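MHC class I antigen (PDB 5H5Z) probably presents peptides on the cell surface to T cells, as a class I heavy chain bound to beta-2-microglobulin. Local coordinates at residues T91-Y96 and Q111-G116. Residues are numbered along the deposited sequence; the frame is centred on the assembly and turned at random.
Sequences TWQNMY and QYAYDG
Strands 91-96 and 111-114 pair antiparallel as a hairpin, with Q93-A113 and M95-Q111 as doubly hydrogen-bonded pairs. Past the strand end D115 N reaches T91 O (2.9 Å). T91 N donates to D115 OD1 (2.9 Å), almost in line with the carboxylate C-O bond. H90 holds the other oxygen, OD2, so both carboxylate oxygens are bonded. W92, N94, Y112 and Y114 share one face of the sheet. The N94 side-chain amide lies flat over one face of the Y112 ring, the planes 2° apart. With chi1 at 178°, the W92 side chain swings opposite its own N, which brings the six-membered ring up to A113 O and Y112. Its CZ2 meets Y112 CD2 at 3.5 Å, while Y114 CB sits at the indole edge. On the other face a water lies 2.7 Å from Q93 OE1, to which it probably donates, and accepts from G116 N (2.8 Å). It also bonds T91 OG1. Q93 NE2 binds W61 O of beta-2-microglobulin, which packs beneath this face. The aromatic face forms part of the peptide-groove floor: W92 touches the bound peptide and, with N94 and Y114, helix 55-82, while W143 of helix 134-145 meets Y112 edge-to-face.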
loop_
_atom_site.group_PDB
_atom_site.type_symbol
_atom_site.label_atom_id
_atom_site.label_comp_id
_atom_site.label_asym_id
_atom_site.label_seq_id
_atom_site.Cartn_x
_atom_site.Cartn_y
_atom_site.Cartn_z
ATOM N N THR A 91 18.801 -5.609 -3.875
ATOM C CA THR A 91 17.528 -5.339 -4.538
ATOM C C THR A 91 17.665 -4.252 -5.594
ATOM O O THR A 91 18.470 -3.324 -5.454
ATOM C CB THR A 91 16.427 -4.900 -3.546
ATOM O OG1 THR A 91 16.675 -3.556 -3.120
ATOM C CG2 THR A 91 16.370 -5.811 -2.328
ATOM N N TRP A 92 16.853 -4.380 -6.640
ATOM C CA TRP A 92 16.781 -3.421 -7.719
ATOM C C TRP A 92 15.303 -3.150 -7.957
ATOM O O TRP A 92 14.507 -4.079 -8.125
ATOM C CB TRP A 92 17.456 -4.000 -8.973
ATOM C CG TRP A 92 17.418 -3.121 -10.198
ATOM C CD1 TRP A 92 16.772 -3.381 -11.377
ATOM C CD2 TRP A 92 18.061 -1.852 -10.366
ATOM N NE1 TRP A 92 16.976 -2.354 -12.270
ATOM C CE2 TRP A 92 17.765 -1.403 -11.675
ATOM C CE3 TRP A 92 18.876 -1.056 -9.540
ATOM C CZ2 TRP A 92 18.238 -0.185 -12.175
ATOM C CZ3 TRP A 92 19.346 0.156 -10.036
ATOM C CH2 TRP A 92 19.020 0.580 -11.346
ATOM N N GLN A 93 14.940 -1.872 -7.944
ATOM C CA GLN A 93 13.540 -1.471 -8.053
ATOM C C GLN A 93 13.313 -0.456 -9.160
ATOM O O GLN A 93 14.169 0.382 -9.441
ATOM C CB GLN A 93 13.054 -0.865 -6.738
ATOM C CG GLN A 93 12.768 -1.857 -5.629
ATOM C CD GLN A 93 12.687 -1.171 -4.274
ATOM O OE1 GLN A 93 13.691 -0.694 -3.748
ATOM N NE2 GLN A 93 11.489 -1.107 -3.713
ATOM N N ASN A 94 12.133 -0.532 -9.764
ATOM C CA ASN A 94 11.683 0.436 -10.748
ATOM C C ASN A 94 10.224 0.751 -10.436
ATOM O O ASN A 94 9.416 -0.156 -10.218
ATOM C CB ASN A 94 11.839 -0.158 -12.155
ATOM C CG ASN A 94 11.405 0.786 -13.277
ATOM O OD1 ASN A 94 11.511 2.015 -13.185
ATOM N ND2 ASN A 94 10.961 0.196 -14.371
ATOM N N MET A 95 9.901 2.035 -10.364
ATOM C CA MET A 95 8.506 2.454 -10.373
ATOM C C MET A 95 8.311 3.511 -11.451
ATOM O O MET A 95 9.143 4.404 -11.627
ATOM C CB MET A 95 8.043 2.957 -8.998
ATOM C CG MET A 95 8.766 4.198 -8.500
ATOM S SD MET A 95 8.384 4.587 -6.786
ATOM C CE MET A 95 6.608 4.827 -6.881
ATOM N N TYR A 96 7.221 3.393 -12.194
ATOM C CA TYR A 96 6.902 4.386 -13.192
ATOM C C TYR A 96 5.404 4.448 -13.338
ATOM O O TYR A 96 4.698 3.510 -12.962
ATOM C CB TYR A 96 7.574 4.073 -14.540
ATOM C CG TYR A 96 7.149 2.783 -15.201
ATOM C CD1 TYR A 96 6.073 2.755 -16.102
ATOM C CD2 TYR A 96 7.846 1.592 -14.966
ATOM C CE1 TYR A 96 5.692 1.574 -16.724
ATOM C CE2 TYR A 96 7.469 0.407 -15.585
ATOM C CZ TYR A 96 6.395 0.406 -16.462
ATOM O OH TYR A 96 6.024 -0.763 -17.076
ATOM N N GLN A 111 11.507 6.050 -12.286
ATOM C CA GLN A 111 12.532 6.045 -11.226
ATOM C C GLN A 111 13.075 4.648 -10.949
ATOM O O GLN A 111 12.348 3.657 -11.047
ATOM C CB GLN A 111 11.954 6.613 -9.924
ATOM C CG GLN A 111 11.460 8.050 -10.021
ATOM C CD GLN A 111 10.492 8.423 -8.913
ATOM O OE1 GLN A 111 10.223 7.636 -8.009
ATOM N NE2 GLN A 111 9.958 9.633 -8.985
ATOM N N TYR A 112 14.353 4.583 -10.584
ATOM C CA TYR A 112 14.997 3.327 -10.206
ATOM C C TYR A 112 15.726 3.482 -8.869
ATOM O O TYR A 112 16.203 4.569 -8.547
ATOM C CB TYR A 112 16.002 2.903 -11.278
ATOM C CG TYR A 112 15.402 2.556 -12.634
ATOM C CD1 TYR A 112 15.094 3.555 -13.566
ATOM C CD2 TYR A 112 15.164 1.228 -12.993
ATOM C CE1 TYR A 112 14.562 3.236 -14.805
ATOM C CE2 TYR A 112 14.635 0.901 -14.240
ATOM C CZ TYR A 112 14.332 1.908 -15.136
ATOM O OH TYR A 112 13.814 1.590 -16.377
ATOM N N ALA A 113 15.811 2.395 -8.101
ATOM C CA ALA A 113 16.554 2.385 -6.833
ATOM C C ALA A 113 17.345 1.106 -6.679
ATOM O O ALA A 113 16.903 0.032 -7.106
ATOM C CB ALA A 113 15.616 2.549 -5.643
ATOM N N TYR A 114 18.516 1.234 -6.060
ATOM C CA TYR A 114 19.326 0.092 -5.685
ATOM C C TYR A 114 19.385 0.009 -4.167
ATOM O O TYR A 114 19.654 1.009 -3.493
ATOM C CB TYR A 114 20.735 0.213 -6.267
ATOM C CG TYR A 114 21.664 -0.892 -5.818
ATOM C CD1 TYR A 114 21.446 -2.211 -6.215
ATOM C CD2 TYR A 114 22.755 -0.623 -4.987
ATOM C CE1 TYR A 114 22.286 -3.231 -5.811
ATOM C CE2 TYR A 114 23.604 -1.638 -4.577
ATOM C CZ TYR A 114 23.366 -2.938 -4.991
ATOM O OH TYR A 114 24.204 -3.948 -4.585
ATOM N N ASP A 115 19.132 -1.189 -3.640
ATOM C CA ASP A 115 18.995 -1.416 -2.189
ATOM C C ASP A 115 18.099 -0.376 -1.511
ATOM O O ASP A 115 18.392 0.099 -0.413
ATOM C CB ASP A 115 20.370 -1.530 -1.504
ATOM C CG ASP A 115 21.065 -2.845 -1.811
ATOM O OD1 ASP A 115 20.383 -3.817 -2.194
ATOM O OD2 ASP A 115 22.302 -2.919 -1.666
ATOM N N GLY A 116 17.004 -0.025 -2.185
ATOM C CA GLY A 116 16.014 0.904 -1.639
ATOM C C GLY A 116 16.436 2.362 -1.555
ATOM O O GLY A 116 15.824 3.143 -0.829
HETATM O O HOH W 1 16.150 -1.256 -4.595
#